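Local structure of transcriptional regulator, MarR family (Listeria monocytogenes str. 4b, 2QWW) at residues I47-Y51 with S111-T115; Q42-I47 with N75-L79; G55-L61 with S96-L101. The protein probably binds DNA as a dimeric winged helix-turn-helix repressor of the MarR family and so regulates transcription. One frame throughout, in Å; residues are numbered along the deposited sequence.

Interaction 1. Residues I47-Y51 with S111-T115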
loop_
_atom_site.group_PDB
_atom_site.type_symbol
_atom_site.label_atom_id
_atom_site.label_comp_id
_atom_site.label_asym_id
_atom_site.label_seq_id
_atom_site.Cartn_x
_atom_site.Cartn_y
_atom_site.Cartn_z
ATOM N N ILE A 47 -13.680 2.743 6.340
ATOM C CA ILE A 47 -14.827 3.289 5.614
ATOM C C ILE A 47 -14.988 2.576 4.285
ATOM O O ILE A 47 -16.086 2.196 3.921
ATOM C CB ILE A 47 -14.667 4.799 5.332
ATOM C CG1 ILE A 47 -14.716 5.613 6.623
ATOM C CG2 ILE A 47 -15.766 5.305 4.395
ATOM C CD1 ILE A 47 -16.083 5.820 7.203
ATOM N N ASN A 48 -13.871 2.376 3.594
ATOM C CA ASN A 48 -13.853 1.733 2.290
ATOM C C ASN A 48 -14.233 0.246 2.319
ATOM O O ASN A 48 -14.945 -0.225 1.428
ATOM C CB ASN A 48 -12.498 1.978 1.619
ATOM C CG ASN A 48 -12.288 3.462 1.251
ATOM O OD1 ASN A 48 -13.239 4.164 0.893
ATOM N ND2 ASN A 48 -11.035 3.934 1.332
ATOM N N VAL A 49 -13.787 -0.469 3.341
ATOM C CA VAL A 49 -14.182 -1.854 3.539
ATOM C C VAL A 49 -15.683 -1.912 3.789
ATOM O O VAL A 49 -16.380 -2.717 3.195
ATOM C CB VAL A 49 -13.475 -2.485 4.736
ATOM C CG1 VAL A 49 -14.100 -3.824 5.099
ATOM C CG2 VAL A 49 -11.956 -2.647 4.471
ATOM N N ILE A 50 -16.187 -1.037 4.650
ATOM C CA ILE A 50 -17.618 -1.043 4.988
ATOM C C ILE A 50 -18.484 -0.686 3.776
ATOM O O ILE A 50 -19.639 -1.132 3.654
ATOM C CB ILE A 50 -17.921 -0.108 6.200
ATOM C CG1 ILE A 50 -17.190 -0.587 7.451
ATOM C CG2 ILE A 50 -19.393 -0.076 6.514
ATOM C CD1 ILE A 50 -17.299 0.367 8.644
ATOM N N TYR A 51 -17.943 0.129 2.883
ATOM C CA TYR A 51 -18.667 0.535 1.692
ATOM C C TYR A 51 -18.889 -0.652 0.754
ATOM O O TYR A 51 -19.971 -0.812 0.202
ATOM C CB TYR A 51 -17.897 1.632 0.951
ATOM C CG TYR A 51 -18.633 2.225 -0.235
ATOM C CD1 TYR A 51 -19.906 2.773 -0.089
ATOM C CD2 TYR A 51 -18.040 2.280 -1.489
ATOM C CE1 TYR A 51 -20.577 3.331 -1.165
ATOM C CE2 TYR A 51 -18.700 2.834 -2.573
ATOM C CZ TYR A 51 -19.973 3.364 -2.403
ATOM O OH TYR A 51 -20.629 3.925 -3.474
ATOM N N SER A 111 -16.152 8.342 1.393
ATOM C CA SER A 111 -15.525 7.169 0.788
ATOM C C SER A 111 -15.219 7.522 -0.672
ATOM O O SER A 111 -14.086 7.407 -1.125
ATOM C CB SER A 111 -16.456 5.961 0.831
ATOM O OG SER A 111 -15.783 4.811 0.352
ATOM N N LYS A 112 -16.233 8.024 -1.367
ATOM C CA LYS A 112 -16.113 8.451 -2.762
ATOM C C LYS A 112 -14.999 9.492 -2.986
ATOM O O LYS A 112 -14.209 9.382 -3.930
ATOM C CB LYS A 112 -17.463 8.985 -3.261
ATOM C CG LYS A 112 -18.519 7.886 -3.441
ATOM C CD LYS A 112 -19.916 8.444 -3.556
ATOM C CE LYS A 112 -20.944 7.328 -3.697
ATOM N NZ LYS A 112 -22.342 7.862 -3.693
ATOM N N ARG A 113 -14.921 10.485 -2.108
ATOM C CA ARG A 113 -13.874 11.495 -2.214
ATOM C C ARG A 113 -12.494 10.903 -1.897
ATOM O O ARG A 113 -11.464 11.422 -2.350
ATOM C CB ARG A 113 -14.195 12.697 -1.322
ATOM C CG ARG A 113 -15.435 13.484 -1.768
ATOM C CD ARG A 113 -15.727 14.648 -0.833
ATOM N NE ARG A 113 -14.543 15.492 -0.700
ATOM C CZ ARG A 113 -14.371 16.445 0.216
ATOM N NH1 ARG A 113 -15.307 16.710 1.123
ATOM N NH2 ARG A 113 -13.229 17.133 0.227
ATOM N N SER A 114 -12.462 9.811 -1.136
ATOM C CA SER A 114 -11.195 9.140 -0.829
ATOM C C SER A 114 -10.660 8.347 -2.028
ATOM O O SER A 114 -9.445 8.258 -2.237
ATOM C CB SER A 114 -11.366 8.182 0.348
ATOM O OG SER A 114 -10.118 7.608 0.699
ATOM N N THR A 115 -11.561 7.758 -2.811
ATOM C CA THR A 115 -11.157 6.953 -3.979
ATOM C C THR A 115 -10.803 7.843 -5.170
ATOM O O THR A 115 -9.854 7.543 -5.894
ATOM C CB THR A 115 -12.252 5.947 -4.357
ATOM O OG1 THR A 115 -13.481 6.645 -4.626
ATOM C CG2 THR A 115 -12.471 4.979 -3.214
#
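Ile47 lays its CG2 methyl against the CB of Ser111, 3.7 Å away, an apolar touch where helix 41-52 meets helix 105-115. Beside it Ser111 OG donates a hydrogen bond of 2.7 Å to Asn48 OD1, arriving in the plane of the amide carbonyl with a C=O...donor angle of 158°. Asparagine suits its place because its short amide offers that acceptor to the hydroxyl. The serine hydroxyl stands anti to its own backbone N (chi1 -175°), which swings it off its helix toward the amide. A small residue suits this place, because the CA atoms of Asn48 and Ser111 are only 5.9 Å apart. The other branch of the amide, ND2, faces Ser114 OG at 3.8 Å, too long to count as a bond. At the exposed margin Tyr51 stands nearly square to Lys112, its OH lying 3.4 Å from the aliphatic Lys112 CE. The axes of the two short helical segments stand at 112°, and the contact joins the winged helix-turn-helix part, probably the DNA-binding region, to the helix that follows its wing. With a single directional bond between small polar groups, the join depends on the orientation of one amide as well as on apolar packing.

Interaction 2. Residues Q42-I47 with N75-L79; sequences QQLAMI and NVDGL
Met46, a selenomethionine here, reaches from helix 41-52 across to helix 69-81. Its CB lies 4.2 Å from Leu79 CD1, and CG closes on the same methyl to 3.6 Å. Chi1 of 178° sets CG opposite the backbone N and carries the chain straight out toward the other helix. The selenium touches two methyls, 3.6 Å from Leu79 CD1 and 3.7 Å from Val76 CG2, with the valine side chain set roughly perpendicular to its own. A bend at chi3 (-62°) turns the terminal CE onto the CB of Asn75, 3.6 Å off, so that it meets the aliphatic root of a polar residue. A long, flexible, apolar chain suits such a path. The segments cross at -79° in the winged helix-turn-helix domain of the MarR fold, where helix 69-81 probably corresponds to the recognition helix of relatives and helix 41-52 packs against it. Leu79 fits because it forks: CD1 serves Met46 and also meets Ile47 CD1 at 3.8 Å, while CD2 lies near the amide end of Gln43. The Gln43 and Leu79 chains run antiparallel past one another. At this more open margin a water accepts a hydrogen bond from Gln43 NE2, at 2.9 Å, and donates one to the backbone O of Asn75, joining the helices through a polar bridge beside the apolar packing.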
loop_
_atom_site.group_PDB
_atom_site.type_symbol
_atom_site.label_atom_id
_atom_site.label_comp_id
_atom_site.label_asym_id
_atom_site.label_seq_id
_atom_site.Cartn_x
_atom_site.Cartn_y
_atom_site.Cartn_z
ATOM N N GLN A 42 -6.253 5.052 8.178
ATOM C CA GLN A 42 -6.838 3.854 8.775
ATOM C C GLN A 42 -8.371 4.013 8.857
ATOM O O GLN A 42 -9.116 3.079 8.565
ATOM C CB GLN A 42 -6.248 3.575 10.165
ATOM C CG GLN A 42 -4.717 3.619 10.251
ATOM C CD GLN A 42 -4.129 5.005 10.595
ATOM O OE1 GLN A 42 -3.359 5.568 9.817
ATOM N NE2 GLN A 42 -4.503 5.551 11.756
ATOM N N GLN A 43 -8.835 5.190 9.257
ATOM C CA GLN A 43 -10.272 5.499 9.261
ATOM C C GLN A 43 -10.893 5.361 7.879
ATOM O O GLN A 43 -12.004 4.861 7.745
ATOM C CB GLN A 43 -10.548 6.902 9.784
ATOM C CG GLN A 43 -10.555 7.032 11.305
ATOM C CD GLN A 43 -10.839 8.457 11.740
ATOM O OE1 GLN A 43 -10.181 9.378 11.285
ATOM N NE2 GLN A 43 -11.808 8.641 12.619
ATOM N N LEU A 44 -10.196 5.836 6.855
ATOM C CA LEU A 44 -10.654 5.685 5.470
ATOM C C LEU A 44 -10.581 4.255 4.987
ATOM O O LEU A 44 -11.448 3.826 4.260
ATOM C CB LEU A 44 -9.845 6.560 4.529
ATOM C CG LEU A 44 -10.135 8.035 4.637
ATOM C CD1 LEU A 44 -9.068 8.799 3.906
ATOM C CD2 LEU A 44 -11.530 8.342 4.091
ATOM N N ALA A 45 -9.560 3.510 5.391
ATOM C CA ALA A 45 -9.475 2.107 5.010
ATOM C C ALA A 45 -10.717 1.365 5.511
ATOM O O ALA A 45 -11.326 0.577 4.780
ATOM C CB ALA A 45 -8.222 1.483 5.572
HETATM N N MSE A 46 -11.101 1.643 6.756
HETATM C CA MSE A 46 -12.299 1.054 7.377
HETATM C C MSE A 46 -13.554 1.449 6.622
HETATM O O MSE A 46 -14.387 0.599 6.305
HETATM C CB MSE A 46 -12.387 1.509 8.833
HETATM C CG MSE A 46 -13.612 1.021 9.639
HETATM SE SE MSE A 46 -13.455 1.248 11.625
HETATM C CE MSE A 46 -11.972 0.149 11.920
ATOM N N ILE A 47 -13.680 2.743 6.340
ATOM C CA ILE A 47 -14.827 3.289 5.614
ATOM C C ILE A 47 -14.988 2.576 4.285
ATOM O O ILE A 47 -16.086 2.196 3.921
ATOM C CB ILE A 47 -14.667 4.799 5.332
ATOM C CG1 ILE A 47 -14.716 5.613 6.623
ATOM C CG2 ILE A 47 -15.766 5.305 4.395
ATOM C CD1 ILE A 47 -16.083 5.820 7.203
ATOM N N ASN A 75 -11.915 2.669 16.848
ATOM C CA ASN A 75 -12.110 3.276 15.544
ATOM C C ASN A 75 -13.551 3.224 15.063
ATOM O O ASN A 75 -14.026 4.175 14.458
ATOM C CB ASN A 75 -11.245 2.597 14.501
ATOM C CG ASN A 75 -9.789 2.961 14.616
ATOM O OD1 ASN A 75 -9.281 3.257 15.695
ATOM N ND2 ASN A 75 -9.099 2.940 13.481
ATOM N N VAL A 76 -14.230 2.102 15.308
ATOM C CA VAL A 76 -15.640 1.945 14.950
ATOM C C VAL A 76 -16.499 2.905 15.746
ATOM O O VAL A 76 -17.377 3.533 15.180
ATOM C CB VAL A 76 -16.146 0.505 15.176
ATOM C CG1 VAL A 76 -17.673 0.437 15.203
ATOM C CG2 VAL A 76 -15.617 -0.413 14.122
ATOM N N ASP A 77 -16.278 3.017 17.055
ATOM C CA ASP A 77 -17.091 3.942 17.844
ATOM C C ASP A 77 -16.857 5.391 17.380
ATOM O O ASP A 77 -17.786 6.186 17.342
ATOM C CB ASP A 77 -16.851 3.787 19.351
ATOM C CG ASP A 77 -18.091 4.144 20.171
ATOM O OD1 ASP A 77 -18.831 5.083 19.796
ATOM O OD2 ASP A 77 -18.345 3.471 21.197
ATOM N N GLY A 78 -15.624 5.701 16.984
ATOM C CA GLY A 78 -15.287 7.010 16.432
ATOM C C GLY A 78 -16.055 7.316 15.148
ATOM O O GLY A 78 -16.612 8.398 15.002
ATOM N N LEU A 79 -16.099 6.362 14.222
ATOM C CA LEU A 79 -16.844 6.548 12.986
ATOM C C LEU A 79 -18.318 6.639 13.232
ATOM O O LEU A 79 -19.010 7.257 12.447
ATOM C CB LEU A 79 -16.573 5.446 11.978
ATOM C CG LEU A 79 -15.151 5.305 11.455
ATOM C CD1 LEU A 79 -15.137 4.182 10.456
ATOM C CD2 LEU A 79 -14.670 6.593 10.826
HETATM O O HOH W 1 -12.874 6.446 14.112
#

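Interaction 3. Residues G55-L61 with S96-L101; sequences GISVADL and SMDLTL
Two neighbouring amides at the start of helix 58-65, those of Val58 and Ala59, are taken up by carbonyls of another part of the chain. This is where the winged helix-turn-helix fold joins its first short strand to the returning strand of the wing. Val58 N donates to Leu99 O over 2.7 Å, almost in line with the carbonyl (C=O...donor angle 171°). Ala59 N bonds to Met97 O, also at 2.7 Å, but on a lone pair in the carbonyl plane at 132°. Ser57 is the N-cap, and its OG accepts from Asp60 N; chi1 of 73° places the hydroxyl back over the helix end. Ser57 and Thr100 form an antiparallel non-hydrogen-bonded pair, flanked by the bond from Leu101 N to Ile56 O. Beyond it, Gly55 N donates to Leu101 O from above the carbonyl plane. Glycine fits there, since with its positive phi a CB would press on the preceding carbonyl.

Val58 packs on the apolar residues of 96-101, and a beta-branched residue suits the place because its two methyls diverge. CG2 packs on Leu99 CB at 3.7 Å and lies 4.0 Å from Leu101 CD1, the methyl that also meets Leu61 CD2 from the helix. Met97, a selenomethionine, folds back through bends at chi2 and chi3 so that its chain passes across that of Val58, with CB near Ala59 CB. Its CE comes within 3.4 Å of Val58 CG1, tighter than usual for two carbons.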
loop_
_atom_site.group_PDB
_atom_site.type_symbol
_atom_site.label_atom_id
_atom_site.label_comp_id
_atom_site.label_asym_id
_atom_site.label_seq_id
_atom_site.Cartn_x
_atom_site.Cartn_y
_atom_site.Cartn_z
ATOM N N GLY A 55 -23.043 -4.474 6.094
ATOM C CA GLY A 55 -23.449 -5.524 6.982
ATOM C C GLY A 55 -22.259 -6.334 7.451
ATOM O O GLY A 55 -22.451 -7.350 8.091
ATOM N N ILE A 56 -21.037 -5.910 7.129
ATOM C CA ILE A 56 -19.842 -6.611 7.606
ATOM C C ILE A 56 -19.809 -6.555 9.132
ATOM O O ILE A 56 -20.339 -5.616 9.723
ATOM C CB ILE A 56 -18.526 -6.031 7.011
ATOM C CG1 ILE A 56 -17.332 -6.926 7.358
ATOM C CG2 ILE A 56 -18.268 -4.585 7.471
ATOM C CD1 ILE A 56 -16.047 -6.497 6.739
ATOM N N SER A 57 -19.208 -7.567 9.762
ATOM C CA SER A 57 -19.115 -7.610 11.212
ATOM C C SER A 57 -17.820 -6.966 11.678
ATOM O O SER A 57 -16.807 -6.992 10.968
ATOM C CB SER A 57 -19.177 -9.044 11.722
ATOM O OG SER A 57 -17.970 -9.746 11.450
ATOM N N VAL A 58 -17.845 -6.422 12.885
ATOM C CA VAL A 58 -16.649 -5.811 13.456
ATOM C C VAL A 58 -15.554 -6.876 13.548
ATOM O O VAL A 58 -14.403 -6.586 13.278
ATOM C CB VAL A 58 -16.930 -5.129 14.825
ATOM C CG1 VAL A 58 -15.651 -4.628 15.455
ATOM C CG2 VAL A 58 -17.894 -3.961 14.666
ATOM N N ALA A 59 -15.928 -8.109 13.899
ATOM C CA ALA A 59 -15.000 -9.243 13.963
ATOM C C ALA A 59 -14.262 -9.453 12.652
ATOM O O ALA A 59 -13.061 -9.690 12.650
ATOM C CB ALA A 59 -15.749 -10.515 14.309
ATOM N N ASP A 60 -14.984 -9.374 11.540
ATOM C CA ASP A 60 -14.391 -9.566 10.213
ATOM C C ASP A 60 -13.732 -8.311 9.677
ATOM O O ASP A 60 -12.823 -8.381 8.847
ATOM C CB ASP A 60 -15.449 -10.052 9.235
ATOM C CG ASP A 60 -15.975 -11.425 9.604
ATOM O OD1 ASP A 60 -15.161 -12.255 10.045
ATOM O OD2 ASP A 60 -17.185 -11.673 9.461
ATOM N N LEU A 61 -14.181 -7.162 10.162
ATOM C CA LEU A 61 -13.623 -5.881 9.756
ATOM C C LEU A 61 -12.177 -5.801 10.239
ATOM O O LEU A 61 -11.279 -5.467 9.467
ATOM C CB LEU A 61 -14.505 -4.751 10.298
ATOM C CG LEU A 61 -14.168 -3.293 9.974
ATOM C CD1 LEU A 61 -13.938 -3.065 8.494
ATOM C CD2 LEU A 61 -15.295 -2.421 10.482
ATOM N N SER A 96 -18.608 -4.413 20.447
ATOM C CA SER A 96 -18.805 -5.827 20.124
ATOM C C SER A 96 -18.191 -6.283 18.808
ATOM O O SER A 96 -18.241 -5.569 17.809
ATOM C CB SER A 96 -20.302 -6.141 20.058
ATOM O OG SER A 96 -20.512 -7.441 19.533
HETATM N N MSE A 97 -17.637 -7.492 18.818
HETATM C CA MSE A 97 -17.095 -8.103 17.608
HETATM C C MSE A 97 -18.232 -8.598 16.704
HETATM O O MSE A 97 -18.048 -8.734 15.494
HETATM C CB MSE A 97 -16.154 -9.273 17.950
HETATM C CG MSE A 97 -14.789 -8.911 18.554
HETATM SE SE MSE A 97 -13.685 -7.643 17.487
HETATM C CE MSE A 97 -14.358 -5.930 18.267
ATOM N N ASP A 98 -19.398 -8.861 17.299
ATOM C CA ASP A 98 -20.588 -9.339 16.571
ATOM C C ASP A 98 -21.413 -8.201 15.966
ATOM O O ASP A 98 -22.413 -8.440 15.291
ATOM C CB ASP A 98 -21.485 -10.174 17.498
ATOM C CG ASP A 98 -20.801 -11.440 17.997
ATOM N N LEU A 99 -21.005 -6.966 16.225
ATOM C CA LEU A 99 -21.681 -5.791 15.695
ATOM C C LEU A 99 -21.521 -5.712 14.168
ATOM O O LEU A 99 -20.432 -5.946 13.647
ATOM C CB LEU A 99 -21.079 -4.555 16.361
ATOM C CG LEU A 99 -21.601 -3.177 15.972
ATOM C CD1 LEU A 99 -23.063 -3.027 16.359
ATOM C CD2 LEU A 99 -20.743 -2.129 16.649
ATOM N N THR A 100 -22.608 -5.411 13.458
ATOM C CA THR A 100 -22.581 -5.284 12.000
ATOM C C THR A 100 -22.849 -3.840 11.597
ATOM O O THR A 100 -23.661 -3.161 12.215
ATOM C CB THR A 100 -23.595 -6.199 11.328
ATOM O OG1 THR A 100 -24.899 -5.921 11.853
ATOM C CG2 THR A 100 -23.253 -7.640 11.585
ATOM N N LEU A 101 -22.230 -3.413 10.504
ATOM C CA LEU A 101 -22.238 -2.013 10.113
ATOM C C LEU A 101 -22.489 -1.726 8.645
ATOM O O LEU A 101 -22.096 -2.508 7.780
ATOM C CB LEU A 101 -20.827 -1.457 10.397
ATOM C CG LEU A 101 -20.205 -1.666 11.785
ATOM C CD1 LEU A 101 -18.741 -1.321 11.771
ATOM C CD2 LEU A 101 -20.942 -0.850 12.837
#

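How the interactions relate
From the N terminus, helix 41-52 comes first and takes part in interactions 1 and 2, which share Ile47. Interaction 2 closes the shortest loop, returning at 75-79 on helix 69-81. Residues 55-61 lie within that loop but pair with 96-101 beyond it, so interactions 2 and 3 cross; interaction 3 closes the loop from 61 to 96, which contains helix 69-81 and strand 85-87. Interaction 1 reaches farthest, to 111-115, and encloses both segments of interaction 3; it crosses interaction 2. Val49 and Ile50 pack on Ile56, Leu61 and Leu101, while Val76 touches Val58, Leu61 and Leu101. Together the contacts tie the helix-turn-helix to the wing strands and to helix 105-115.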